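Acetylene hydratase Ahy (Pelobacter acetylenicus, PDB 2E7Z) catalyses the hydration of acetylene to acetaldehyde, using a tungsten-bis(molybdopterin guanine dinucleotide) cofactor and a [4Fe-4S] cluster. Local coordinates at residues W644-T649 with A691-D696. Sequence-based numbering, arbitrary orientation.
With MGD (2-amino-5,6-dimercapto-7-methyl-3,7,8a,9-tetrahydro-8-oxa-1,3,9,10-tetraaza-anthracen-4-one guanosine dinucleotide), chain E.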
ATOM      1  N   TRP A 644       8.552 -22.734  19.258  1.00 20.86           N
ATOM      2  CA  TRP A 644       7.232 -22.164  18.899  1.00 20.25           C
ATOM      3  C   TRP A 644       6.545 -21.466  20.063  1.00 20.14           C
ATOM      4  O   TRP A 644       6.519 -21.991  21.188  1.00 20.25           O
ATOM      5  CB  TRP A 644       6.336 -23.259  18.327  1.00 21.17           C
ATOM      6  CG  TRP A 644       6.776 -23.702  16.954  1.00 22.25           C
ATOM      7  CD1 TRP A 644       7.700 -24.666  16.654  1.00 23.92           C
ATOM      8  CD2 TRP A 644       6.336 -23.164  15.697  1.00 23.11           C
ATOM      9  NE1 TRP A 644       7.847 -24.769  15.285  1.00 24.63           N
ATOM     10  CE2 TRP A 644       7.016 -23.864  14.677  1.00 24.61           C
ATOM     11  CE3 TRP A 644       5.421 -22.162  15.333  1.00 24.15           C
ATOM     12  CZ2 TRP A 644       6.817 -23.593  13.315  1.00 24.30           C
ATOM     13  CZ3 TRP A 644       5.219 -21.895  13.979  1.00 23.17           C
ATOM     14  CH2 TRP A 644       5.913 -22.614  12.990  1.00 24.41           C
ATOM     15  N   ILE A 645       5.973 -20.294  19.779  1.00 18.41           N
ATOM     16  CA  ILE A 645       5.338 -19.485  20.799  1.00 17.61           C
ATOM     17  C   ILE A 645       3.999 -18.958  20.280  1.00 16.90           C
ATOM     18  O   ILE A 645       3.757 -18.944  19.069  1.00 17.38           O
ATOM     19  CB  ILE A 645       6.224 -18.278  21.238  1.00 17.61           C
ATOM     20  CG1 ILE A 645       6.566 -17.350  20.067  1.00 18.37           C
ATOM     21  CG2 ILE A 645       7.534 -18.741  21.886  1.00 17.31           C
ATOM     22  CD1 ILE A 645       7.064 -15.980  20.501  1.00 18.58           C
ATOM     23  N   TRP A 646       3.138 -18.521  21.197  1.00 16.00           N
ATOM     24  CA  TRP A 646       2.033 -17.654  20.837  1.00 15.36           C
ATOM     25  C   TRP A 646       2.435 -16.209  21.115  1.00 15.24           C
ATOM     26  O   TRP A 646       3.090 -15.899  22.119  1.00 15.78           O
ATOM     27  CB  TRP A 646       0.794 -17.990  21.666  1.00 16.01           C
ATOM     28  CG  TRP A 646       0.191 -19.318  21.388  1.00 16.78           C
ATOM     29  CD1 TRP A 646       0.297 -20.457  22.159  1.00 17.29           C
ATOM     30  CD2 TRP A 646      -0.654 -19.658  20.281  1.00 16.42           C
ATOM     31  NE1 TRP A 646      -0.423 -21.486  21.581  1.00 16.91           N
ATOM     32  CE2 TRP A 646      -1.024 -21.014  20.432  1.00 16.41           C
ATOM     33  CE3 TRP A 646      -1.139 -18.943  19.175  1.00 14.82           C
ATOM     34  CZ2 TRP A 646      -1.855 -21.671  19.510  1.00 15.98           C
ATOM     35  CZ3 TRP A 646      -1.979 -19.594  18.268  1.00 15.51           C
ATOM     36  CH2 TRP A 646      -2.317 -20.950  18.440  1.00 16.10           C
ATOM     37  N   VAL A 647       2.026 -15.311  20.235  1.00 14.06           N
ATOM     38  CA  VAL A 647       2.143 -13.890  20.509  1.00 14.29           C
ATOM     39  C   VAL A 647       0.712 -13.383  20.553  1.00 13.85           C
ATOM     40  O   VAL A 647      -0.054 -13.592  19.610  1.00 13.31           O
ATOM     41  CB  VAL A 647       2.979 -13.155  19.443  1.00 14.61           C
ATOM     42  CG1 VAL A 647       3.033 -11.670  19.743  1.00 16.18           C
ATOM     43  CG2 VAL A 647       4.393 -13.766  19.389  1.00 15.82           C
ATOM     44  N   GLU A 648       0.351 -12.736  21.651  1.00 12.95           N
ATOM     45  CA  GLU A 648      -1.043 -12.416  21.916  1.00 12.52           C
ATOM     46  C   GLU A 648      -1.184 -10.951  22.318  1.00 11.83           C
ATOM     47  O   GLU A 648      -0.441 -10.441  23.173  1.00 12.41           O
ATOM     48  CB  GLU A 648      -1.581 -13.331  23.031  1.00 12.79           C
ATOM     49  CG  GLU A 648      -3.039 -13.043  23.417  1.00 12.67           C
ATOM     50  CD  GLU A 648      -3.652 -14.062  24.366  1.00 16.08           C
ATOM     51  OE1 GLU A 648      -2.993 -15.049  24.751  1.00 16.87           O
ATOM     52  OE2 GLU A 648      -4.843 -13.884  24.722  1.00 19.41           O
ATOM     53  N   THR A 649      -2.143 -10.270  21.702  1.00 10.79           N
ATOM     54  CA  THR A 649      -2.555  -8.932  22.112  1.00 10.87           C
ATOM     55  C   THR A 649      -3.922  -9.068  22.777  1.00 10.24           C
ATOM     56  O   THR A 649      -4.499 -10.167  22.833  1.00 10.87           O
ATOM     57  CB  THR A 649      -2.708  -8.034  20.884  1.00 10.91           C
ATOM     58  OG1 THR A 649      -3.794  -8.537  20.083  1.00 11.38           O
ATOM     59  CG2 THR A 649      -1.431  -7.972  20.059  1.00 12.43           C
ATOM     60  N   ALA A 691      -3.991 -19.506   7.746  1.00  9.72           N
ATOM     61  CA  ALA A 691      -4.280 -18.075   7.822  1.00  9.48           C
ATOM     62  C   ALA A 691      -4.690 -17.639   9.226  1.00  9.35           C
ATOM     63  O   ALA A 691      -4.209 -16.619   9.716  1.00  9.80           O
ATOM     64  CB  ALA A 691      -5.398 -17.767   6.863  1.00 10.05           C
ATOM     65  N   MET A 692      -5.588 -18.412   9.844  1.00  9.74           N
ATOM     66  CA  MET A 692      -6.156 -18.053  11.149  1.00 10.12           C
ATOM     67  C   MET A 692      -5.186 -18.289  12.293  1.00 11.21           C
ATOM     68  O   MET A 692      -5.450 -17.863  13.413  1.00 11.56           O
ATOM     69  CB  MET A 692      -7.473 -18.810  11.402  1.00 11.85           C
ATOM     70  CG  MET A 692      -8.570 -18.635  10.297  1.00  9.86           C
ATOM     71  SD  MET A 692      -9.071 -16.931   9.945  1.00 10.69           S
ATOM     72  CE  MET A 692      -9.927 -16.528  11.490  1.00 13.07           C
ATOM     73  N   LEU A 693      -4.069 -18.945  11.998  1.00 11.73           N
ATOM     74  CA  LEU A 693      -3.046 -19.280  12.997  1.00 11.93           C
ATOM     75  C   LEU A 693      -1.799 -18.408  12.884  1.00 10.79           C
ATOM     76  O   LEU A 693      -1.135 -18.155  13.880  1.00 11.90           O
ATOM     77  CB  LEU A 693      -2.644 -20.758  12.869  1.00 13.23           C
ATOM     78  CG  LEU A 693      -3.662 -21.780  13.381  1.00 16.15           C
ATOM     79  CD1 LEU A 693      -3.155 -23.190  13.081  1.00 19.67           C
ATOM     80  CD2 LEU A 693      -3.933 -21.601  14.879  1.00 19.03           C
ATOM     81  N   HIS A 694      -1.460 -17.954  11.681  1.00 11.18           N
ATOM     82  CA  HIS A 694      -0.142 -17.336  11.484  1.00 11.31           C
ATOM     83  C   HIS A 694      -0.126 -15.916  10.914  1.00 10.74           C
ATOM     84  O   HIS A 694       0.981 -15.379  10.763  1.00 11.42           O
ATOM     85  CB  HIS A 694       0.760 -18.229  10.610  1.00 11.87           C
ATOM     86  CG  HIS A 694       0.823 -19.640  11.071  1.00 13.86           C
ATOM     87  ND1 HIS A 694       1.407 -20.009  12.265  1.00 14.96           N
ATOM     88  CD2 HIS A 694       0.396 -20.783  10.487  1.00 14.82           C
ATOM     89  CE1 HIS A 694       1.322 -21.321  12.403  1.00 15.89           C
ATOM     90  NE2 HIS A 694       0.724 -21.818  11.334  1.00 18.17           N
ATOM     91  N   ASN A 695      -1.291 -15.313  10.615  1.00 10.17           N
ATOM     92  CA  ASN A 695      -1.278 -13.983  10.037  1.00 10.60           C
ATOM     93  C   ASN A 695      -1.407 -12.921  11.107  1.00  9.59           C
ATOM     94  O   ASN A 695      -2.188 -13.083  12.065  1.00 10.39           O
ATOM     95  CB  ASN A 695      -2.420 -13.798   9.028  1.00 10.16           C
ATOM     96  CG  ASN A 695      -2.257 -12.543   8.221  1.00 10.30           C
ATOM     97  OD1 ASN A 695      -3.184 -11.692   8.121  1.00 11.06           O
ATOM     98  ND2 ASN A 695      -1.095 -12.379   7.661  1.00  8.53           N
ATOM     99  N   ASP A 696      -0.691 -11.807  10.912  1.00  9.94           N
ATOM    100  CA  ASP A 696      -0.727 -10.695  11.866  1.00  9.55           C
ATOM    101  C   ASP A 696      -2.128 -10.109  12.088  1.00  9.89           C
ATOM    102  O   ASP A 696      -2.438  -9.642  13.179  1.00  9.94           O
ATOM    103  CB  ASP A 696       0.271  -9.579  11.503  1.00  9.64           C
ATOM    104  CG  ASP A 696      -0.002  -8.929  10.156  1.00  9.37           C
ATOM    105  OD1 ASP A 696      -0.451  -9.637   9.225  1.00 10.12           O
ATOM    106  OD2 ASP A 696       0.247  -7.714  10.023  1.00 11.53           O
TER
HETATM  107  PB  MGD E 801      -1.763  -9.819  -0.501  1.00  8.87           P
HETATM  108  O1B MGD E 801      -2.738  -9.522   0.611  1.00  9.55           O
HETATM  109  O2B MGD E 801      -0.675 -10.806  -0.291  1.00  9.31           O
HETATM  110  O3B MGD E 801      -1.034  -8.484  -1.009  1.00  8.26           O
HETATM  111  O3A MGD E 801      -1.617  -6.137  -0.328  1.00  9.36           O
HETATM  112  PA  MGD E 801      -1.610  -7.111  -1.614  1.00  8.69           P
HETATM  113  O1A MGD E 801      -0.595  -6.686  -2.632  1.00  8.74           O
HETATM  114  O2A MGD E 801      -3.049  -7.260  -2.007  1.00  7.94           O
HETATM  115  O5' MGD E 801      -2.663 -10.280  -1.757  1.00  8.04           O
HETATM  116  C5' MGD E 801      -2.105 -10.234  -3.059  1.00  8.87           C
HETATM  117  C4' MGD E 801      -2.757 -11.358  -3.839  1.00  6.98           C
HETATM  118  O4' MGD E 801      -2.449 -11.146  -5.225  1.00  7.65           O
HETATM  119  C3' MGD E 801      -2.172 -12.734  -3.539  1.00  7.56           C
HETATM  120  O3' MGD E 801      -3.235 -13.614  -3.136  1.00  8.76           O
HETATM  121  C2' MGD E 801      -1.491 -13.213  -4.839  1.00  7.85           C
HETATM  122  O2' MGD E 801      -1.562 -14.626  -5.115  1.00  9.39           O
HETATM  123  C1' MGD E 801      -2.260 -12.428  -5.867  1.00  7.69           C
HETATM  124  N9  MGD E 801      -1.549 -12.109  -7.115  1.00  7.75           N
HETATM  125  C8  MGD E 801      -0.248 -11.754  -7.259  1.00  8.18           C
HETATM  126  N7  MGD E 801       0.022 -11.436  -8.535  1.00  8.46           N
HETATM  127  C5  MGD E 801      -1.146 -11.516  -9.209  1.00  7.74           C
HETATM  128  C6  MGD E 801      -1.594 -11.311 -10.576  1.00  7.81           C
HETATM  129  O6  MGD E 801      -0.803 -10.942 -11.469  1.00  7.80           O
HETATM  130  N1  MGD E 801      -2.904 -11.501 -10.807  1.00  7.29           N
HETATM  131  C2  MGD E 801      -3.784 -11.948  -9.918  1.00  7.44           C
HETATM  132  N2  MGD E 801      -5.088 -12.098 -10.293  1.00  7.98           N
HETATM  133  N3  MGD E 801      -3.443 -12.165  -8.652  1.00  7.44           N
HETATM  134  C4  MGD E 801      -2.165 -11.956  -8.275  1.00  7.54           C
HETATM  135  C10 MGD E 801      -0.410  -5.442  -0.014  1.00 10.88           C
HETATM  136  C11 MGD E 801      -0.780  -4.352   0.969  1.00 10.61           C
HETATM  137  O11 MGD E 801      -1.171  -5.027   2.163  1.00  8.62           O
HETATM  138  C12 MGD E 801       0.406  -3.452   1.219  1.00 11.01           C
HETATM  139  S12 MGD E 801       1.190  -2.754  -0.131  1.00 13.53           S
HETATM  140  C13 MGD E 801       0.799  -3.159   2.469  1.00 11.18           C
HETATM  141  S13 MGD E 801       2.206  -2.252   2.788  1.00 14.62           S
HETATM  142  C14 MGD E 801       0.054  -3.617   3.685  1.00 10.51           C
HETATM  143  N15 MGD E 801       0.786  -4.631   4.428  1.00 10.42           N
HETATM  144  C16 MGD E 801       0.090  -5.156   5.478  1.00 10.39           C
HETATM  145  C17 MGD E 801       0.706  -5.630   6.725  1.00 10.57           C
HETATM  146  O17 MGD E 801       1.945  -5.557   6.888  1.00 11.93           O
HETATM  147  N18 MGD E 801      -0.108  -6.129   7.676  1.00 10.82           N
HETATM  148  C19 MGD E 801      -1.455  -6.211   7.536  1.00  9.48           C
HETATM  149  N19 MGD E 801      -2.217  -6.728   8.523  1.00 10.76           N
HETATM  150  N20 MGD E 801      -2.073  -5.820   6.414  1.00  9.83           N
HETATM  151  C21 MGD E 801      -1.375  -5.292   5.401  1.00 10.49           C
HETATM  152  N22 MGD E 801      -2.015  -4.878   4.304  1.00  9.47           N
HETATM  153  C23 MGD E 801      -1.330  -4.139   3.265  1.00 10.39           C
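Trp644 and Trp646 of strand 644-648 meet His694 and Leu693 of the short helix 691-694 within the C-terminal dinucleotide-binding domain, whose family belongs to the double-psi beta-barrel clan. The touching is slight, 116 Å² over both sides, and it comes down to two ring approaches. Leu693 CD2 comes up to the rim of the Trp646 indole, close to the ring plane, 4.0 Å from its CH2, an apolar contact between side chains that cross obliquely. Trp646 CG sits beside its backbone N, anti to the carbonyl carbon (chi1 -67°), and this turn carries the six-membered ring toward the helix although the backbones stay apart, with Trp646 CA and Leu693 CA separated by 9.5 Å. In the second approach, Trp644 CZ3 reaches to 4.2 Å from His694 CE1.

Leu693 CB lies over the centre of one face of the His694 ring, 3.8 Å above the plane, and His694 ND1 hydrogen-bonds to the backbone O of Lys655 on the adjoining strand 653-660, which limits the ring's rotation. The indoles take part in cation-pi contacts with that same strand, Trp644 with Lys655 and Trp646 with Arg653.

Beyond the helix the chain leads to Asp696, which binds the pterin end of one MGD. Asp696 OD1 is hydrogen-bonded to ND1 of His673, another cofactor-binding residue, which should help fix the rotation of the carboxylate. The remaining oxygen is shared by two pterin donors: Asp696 OD2 accepts MGD N18 at 2.9 Å (N-H...O 148°) and the amino group MGD N19 at 3.0 Å, the latter more bent at 137°.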